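Local atomic coordinates of rifamycin polyketide synthase (Amycolatopsis mediterranei, PDB entry 4LN9), a protein that probably catalyses the dehydration of a polyketide intermediate, as the dehydratase domain of the terminal module of the rifamycin assembly line. Residues A163-A168 and E214-I219; D185-V190 and S245-A250. All coordinates share one frame; numbering follows the deposited sequence.

Contact 1. Residues A163-A168 and E214-I219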
loop_
_atom_site.group_PDB
_atom_site.type_symbol
_atom_site.label_atom_id
_atom_site.label_comp_id
_atom_site.label_asym_id
_atom_site.label_seq_id
_atom_site.Cartn_x
_atom_site.Cartn_y
_atom_site.Cartn_z
ATOM N N ALA A 163 31.955 13.412 -14.035
ATOM C CA ALA A 163 32.014 12.469 -15.148
ATOM C C ALA A 163 33.450 12.015 -15.403
ATOM O O ALA A 163 34.391 12.785 -15.211
ATOM C CB ALA A 163 31.429 13.105 -16.401
ATOM N N ALA A 164 33.623 10.773 -15.842
ATOM C CA ALA A 164 34.962 10.280 -16.137
ATOM C C ALA A 164 35.436 10.768 -17.503
ATOM O O ALA A 164 36.555 11.262 -17.645
ATOM C CB ALA A 164 35.001 8.760 -16.064
ATOM N N PHE A 165 34.539 10.711 -18.481
ATOM C CA PHE A 165 34.846 11.123 -19.846
ATOM C C PHE A 165 34.910 12.646 -19.955
ATOM O O PHE A 165 34.229 13.359 -19.219
ATOM C CB PHE A 165 33.789 10.568 -20.805
ATOM C CG PHE A 165 34.044 10.898 -22.248
ATOM C CD1 PHE A 165 34.958 10.166 -22.990
ATOM C CD2 PHE A 165 33.411 11.976 -22.849
ATOM C CE1 PHE A 165 35.217 10.485 -24.310
ATOM C CE2 PHE A 165 33.663 12.298 -24.171
ATOM C CZ PHE A 165 34.565 11.550 -24.904
ATOM N N ASP A 166 35.768 13.140 -20.842
ATOM C CA ASP A 166 35.927 14.576 -21.044
ATOM C C ASP A 166 34.828 15.144 -21.942
ATOM O O ASP A 166 35.019 15.295 -23.150
ATOM C CB ASP A 166 37.299 14.875 -21.649
ATOM C CG ASP A 166 37.616 16.354 -21.671
ATOM O OD1 ASP A 166 36.814 17.145 -21.129
ATOM O OD2 ASP A 166 38.679 16.725 -22.210
ATOM N N PHE A 167 33.701 15.505 -21.341
ATOM C CA PHE A 167 32.557 16.000 -22.099
ATOM C C PHE A 167 32.746 17.465 -22.493
ATOM O O PHE A 167 31.996 17.999 -23.311
ATOM C CB PHE A 167 31.261 15.819 -21.300
ATOM C CG PHE A 167 30.722 14.413 -21.322
ATOM C CD1 PHE A 167 29.976 13.959 -22.398
ATOM C CD2 PHE A 167 30.946 13.552 -20.258
ATOM C CE1 PHE A 167 29.471 12.671 -22.417
ATOM C CE2 PHE A 167 30.429 12.268 -20.264
ATOM C CZ PHE A 167 29.707 11.821 -21.353
ATOM N N ALA A 168 33.786 18.093 -21.945
ATOM C CA ALA A 168 34.100 19.488 -22.258
ATOM C C ALA A 168 34.664 19.675 -23.666
ATOM O O ALA A 168 34.557 20.756 -24.246
ATOM C CB ALA A 168 35.053 20.066 -21.222
ATOM N N GLU A 214 32.553 3.862 -29.837
ATOM C CA GLU A 214 31.875 4.840 -28.984
ATOM C C GLU A 214 30.809 5.576 -29.786
ATOM O O GLU A 214 31.065 6.021 -30.904
ATOM C CB GLU A 214 32.881 5.862 -28.446
ATOM C CG GLU A 214 34.034 5.270 -27.655
ATOM C CD GLU A 214 35.091 6.305 -27.318
ATOM O OE1 GLU A 214 35.876 6.666 -28.219
ATOM O OE2 GLU A 214 35.125 6.771 -26.159
ATOM N N THR A 215 29.641 5.770 -29.181
ATOM C CA THR A 215 28.613 6.635 -29.750
ATOM C C THR A 215 28.408 7.865 -28.869
ATOM O O THR A 215 28.166 7.744 -27.668
ATOM C CB THR A 215 27.270 5.892 -29.887
ATOM O OG1 THR A 215 27.440 4.740 -30.722
ATOM C CG2 THR A 215 26.211 6.801 -30.493
ATOM N N PHE A 216 28.528 9.047 -29.468
ATOM C CA PHE A 216 28.277 10.302 -28.767
ATOM C C PHE A 216 26.999 10.943 -29.298
ATOM O O PHE A 216 26.690 10.824 -30.483
ATOM C CB PHE A 216 29.462 11.253 -28.959
ATOM C CG PHE A 216 30.766 10.700 -28.460
ATOM C CD1 PHE A 216 31.013 10.602 -27.101
ATOM C CD2 PHE A 216 31.699 10.179 -29.344
ATOM C CE1 PHE A 216 32.194 10.057 -26.633
ATOM C CE2 PHE A 216 32.894 9.657 -28.883
ATOM C CZ PHE A 216 33.131 9.573 -27.524
ATOM N N ALA A 217 26.216 11.554 -28.416
ATOM C CA ALA A 217 24.971 12.174 -28.851
ATOM C C ALA A 217 24.576 13.357 -27.985
ATOM O O ALA A 217 24.927 13.428 -26.806
ATOM C CB ALA A 217 23.849 11.149 -28.901
ATOM N N GLU A 218 23.888 14.316 -28.599
ATOM C CA GLU A 218 23.130 15.297 -27.846
ATOM C C GLU A 218 21.659 14.923 -27.852
ATOM O O GLU A 218 21.097 14.559 -28.886
ATOM C CB GLU A 218 23.337 16.703 -28.417
ATOM C CG GLU A 218 24.771 17.202 -28.294
ATOM C CD GLU A 218 24.947 18.652 -28.713
ATOM O OE1 GLU A 218 23.981 19.439 -28.591
ATOM O OE2 GLU A 218 26.093 19.035 -29.034
ATOM N N ILE A 219 21.077 14.905 -26.658
ATOM C CA ILE A 219 19.694 14.501 -26.477
ATOM C C ILE A 219 18.948 15.672 -25.859
ATOM O O ILE A 219 19.455 16.320 -24.945
ATOM C CB ILE A 219 19.588 13.306 -25.509
ATOM C CG1 ILE A 219 20.653 12.254 -25.828
ATOM C CG2 ILE A 219 18.190 12.707 -25.544
ATOM C CD1 ILE A 219 20.446 11.553 -27.154
#

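Contact 2. Residues D185-V190 and S245-A250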
loop_
_atom_site.group_PDB
_atom_site.type_symbol
_atom_site.label_atom_id
_atom_site.label_comp_id
_atom_site.label_asym_id
_atom_site.label_seq_id
_atom_site.Cartn_x
_atom_site.Cartn_y
_atom_site.Cartn_z
ATOM N N ASP A 185 12.511 7.178 -39.172
ATOM C CA ASP A 185 11.579 6.497 -40.072
ATOM C C ASP A 185 12.015 5.058 -40.327
ATOM O O ASP A 185 11.189 4.146 -40.376
ATOM C CB ASP A 185 11.466 7.247 -41.402
ATOM C CG ASP A 185 10.601 8.488 -41.303
ATOM O OD1 ASP A 185 9.840 8.610 -40.320
ATOM O OD2 ASP A 185 10.676 9.340 -42.214
ATOM N N VAL A 186 13.316 4.867 -40.511
ATOM C CA VAL A 186 13.868 3.543 -40.763
ATOM C C VAL A 186 13.706 2.641 -39.540
ATOM O O VAL A 186 13.484 1.436 -39.672
ATOM C CB VAL A 186 15.356 3.626 -41.159
ATOM C CG1 VAL A 186 15.913 2.236 -41.423
ATOM C CG2 VAL A 186 15.528 4.519 -42.379
ATOM N N LEU A 187 13.700 3.255 -38.360
ATOM C CA LEU A 187 13.432 2.542 -37.112
ATOM C C LEU A 187 11.962 2.143 -36.981
ATOM O O LEU A 187 11.651 1.033 -36.549
ATOM C CB LEU A 187 13.862 3.385 -35.907
ATOM C CG LEU A 187 15.368 3.521 -35.664
ATOM C CD1 LEU A 187 15.643 4.272 -34.369
ATOM C CD2 LEU A 187 16.035 2.154 -35.646
ATOM N N ALA A 188 11.064 3.057 -37.333
ATOM C CA ALA A 188 9.634 2.767 -37.327
ATOM C C ALA A 188 9.312 1.571 -38.220
ATOM O O ALA A 188 8.571 0.670 -37.826
ATOM C CB ALA A 188 8.841 3.988 -37.767
ATOM N N ASP A 189 9.957 1.522 -39.382
ATOM C CA ASP A 189 9.777 0.412 -40.313
ATOM C C ASP A 189 10.164 -0.926 -39.688
ATOM O O ASP A 189 9.400 -1.890 -39.748
ATOM C CB ASP A 189 10.572 0.652 -41.597
ATOM C CG ASP A 189 9.896 1.642 -42.525
ATOM O OD1 ASP A 189 9.077 2.451 -42.038
ATOM O OD2 ASP A 189 10.185 1.617 -43.740
ATOM N N VAL A 190 11.328 -0.971 -39.048
ATOM C CA VAL A 190 11.788 -2.191 -38.390
ATOM C C VAL A 190 10.853 -2.618 -37.257
ATOM O O VAL A 190 10.750 -3.803 -36.940
ATOM C CB VAL A 190 13.224 -2.042 -37.849
ATOM C CG1 VAL A 190 13.701 -3.351 -37.239
ATOM C CG2 VAL A 190 14.164 -1.589 -38.957
ATOM N N SER A 245 20.071 6.235 -29.243
ATOM C CA SER A 245 21.004 6.903 -30.148
ATOM C C SER A 245 21.888 5.908 -30.903
ATOM O O SER A 245 22.230 6.132 -32.065
ATOM C CB SER A 245 21.870 7.908 -29.384
ATOM O OG SER A 245 22.820 7.245 -28.568
ATOM N N THR A 246 22.189 4.779 -30.268
ATOM C CA THR A 246 22.973 3.723 -30.910
ATOM C C THR A 246 22.229 3.109 -32.093
ATOM O O THR A 246 22.842 2.699 -33.080
ATOM C CB THR A 246 23.353 2.604 -29.917
ATOM O OG1 THR A 246 22.172 2.101 -29.278
ATOM C CG2 THR A 246 24.316 3.128 -28.863
ATOM N N MET A 247 20.909 3.012 -31.966
ATOM C CA MET A 247 20.067 2.468 -33.026
ATOM C C MET A 247 19.863 3.504 -34.123
ATOM O O MET A 247 19.994 3.203 -35.309
ATOM C CB MET A 247 18.708 2.046 -32.465
ATOM C CG MET A 247 18.723 0.726 -31.715
ATOM S SD MET A 247 17.327 0.578 -30.583
ATOM C CE MET A 247 15.983 1.136 -31.628
ATOM N N VAL A 248 19.506 4.718 -33.716
ATOM C CA VAL A 248 19.460 5.849 -34.632
ATOM C C VAL A 248 20.751 5.948 -35.439
ATOM O O VAL A 248 20.719 6.105 -36.660
ATOM C CB VAL A 248 19.222 7.175 -33.884
ATOM C CG1 VAL A 248 19.495 8.357 -34.802
ATOM C CG2 VAL A 248 17.802 7.229 -33.343
ATOM N N SER A 249 21.881 5.769 -34.763
ATOM C CA SER A 249 23.173 5.711 -35.434
ATOM C C SER A 249 23.196 4.631 -36.514
ATOM O O SER A 249 23.575 4.893 -37.655
ATOM C CB SER A 249 24.295 5.467 -34.421
ATOM O OG SER A 249 25.568 5.571 -35.037
ATOM N N ALA A 250 22.759 3.427 -36.156
ATOM C CA ALA A 250 22.788 2.300 -37.085
ATOM C C ALA A 250 21.789 2.473 -38.228
ATOM O O ALA A 250 22.096 2.170 -39.380
ATOM C CB ALA A 250 22.534 0.995 -36.345
#

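Contact 1. Residues A163-A168 and E214-I219
F165 reaches from a loop to the ring of F216 on strand 214-220, and this meeting of two phenyl rings makes up most of the contact. The rings are tilted at 31° with centroids 5.1 Å apart, an oblique pairing that is neither a parallel stack nor an edge-to-face one. Their outer ends do the touching: CZ of F165 lies 3.3 Å from CE1 of F216, and CE2 of F165 is 3.6 Å from that same CE1. CG of F165 is anti to its backbone N (chi1 -178°), which carries the ring out from the loop toward the strand. On its flank F167 turns a face to F165, whose CD2 lies 3.7 Å above the F167 ring centre. E214, two residues before F216 and on the same side of the strand, adds a marginal approach of OE2 to F165 CE1 at 4.1 Å. Its carboxylate is engaged by salt bridges to R207 and R283, from the strands flanking its own, while P172 touches both F165 and F216. With no hydrogen bond between the segments, the loop is joined to the strand here by apolar ring contact, beside a carboxylate whose charge is probably well balanced by two arginines.

Contact 2. Residues D185-V190 and S245-A250
Helices 183-190 and 236-251 come side by side where the CA atoms of L187 and V248 are 7.3 Å apart, the nearest pair in the two segments. L187 points at the other helix, where CD1 has V248 as its nearest neighbour and CD2 has M247. CD1 lies 3.8 Å from CG2 of V248, the two side chains meeting at about a right angle. CD2 is 4.1 Å from both CE and the carbonyl O of M247. M247 bends at chi3 (46°), which folds its terminal methyl back over the leucine: CE is also 4.2 Å from L187 CD1. V248 has its CB directed away from residues 185-190, yet CG2 still meets L187; the valine also touches A183 and Y184, in the first turn of the short helix. Y194 contacts both L187 and M247. The longer helix is kinked here, the amides of T246 and M247 lacking bonds to the preceding turn. No hydrogen bond links the segments; L187 on M247 and V248 carries the contact, and A251 touches both L187 and V186. In this double hotdog fold, helix 236-251 is consistent with the long helix that a hotdog sheet wraps: S245 packs on T215 and A217, while M247 is directed toward L187.

From the N terminus, the chain passes through 163-168, in the loop between strands 146-154 and 176-178, then helix 183-190, strand 214-220 and helix 236-251, so the segments alternate and the contacts cross. Contact 1 closes a loop of 45 residues that includes helix 183-190; contact 2 closes one of 54 that includes strand 214-220. Their centres are about 20 Å apart, but strand and long helix meet directly: A217 CB is 3.8 Å from S245 CB, and T215 also packs on S245 and T246. Since T215 and A217 alternate with E214 and F216, the strand meets the loop with one side and the helix with the other, giving an order of loop, strand, long helix and short helix.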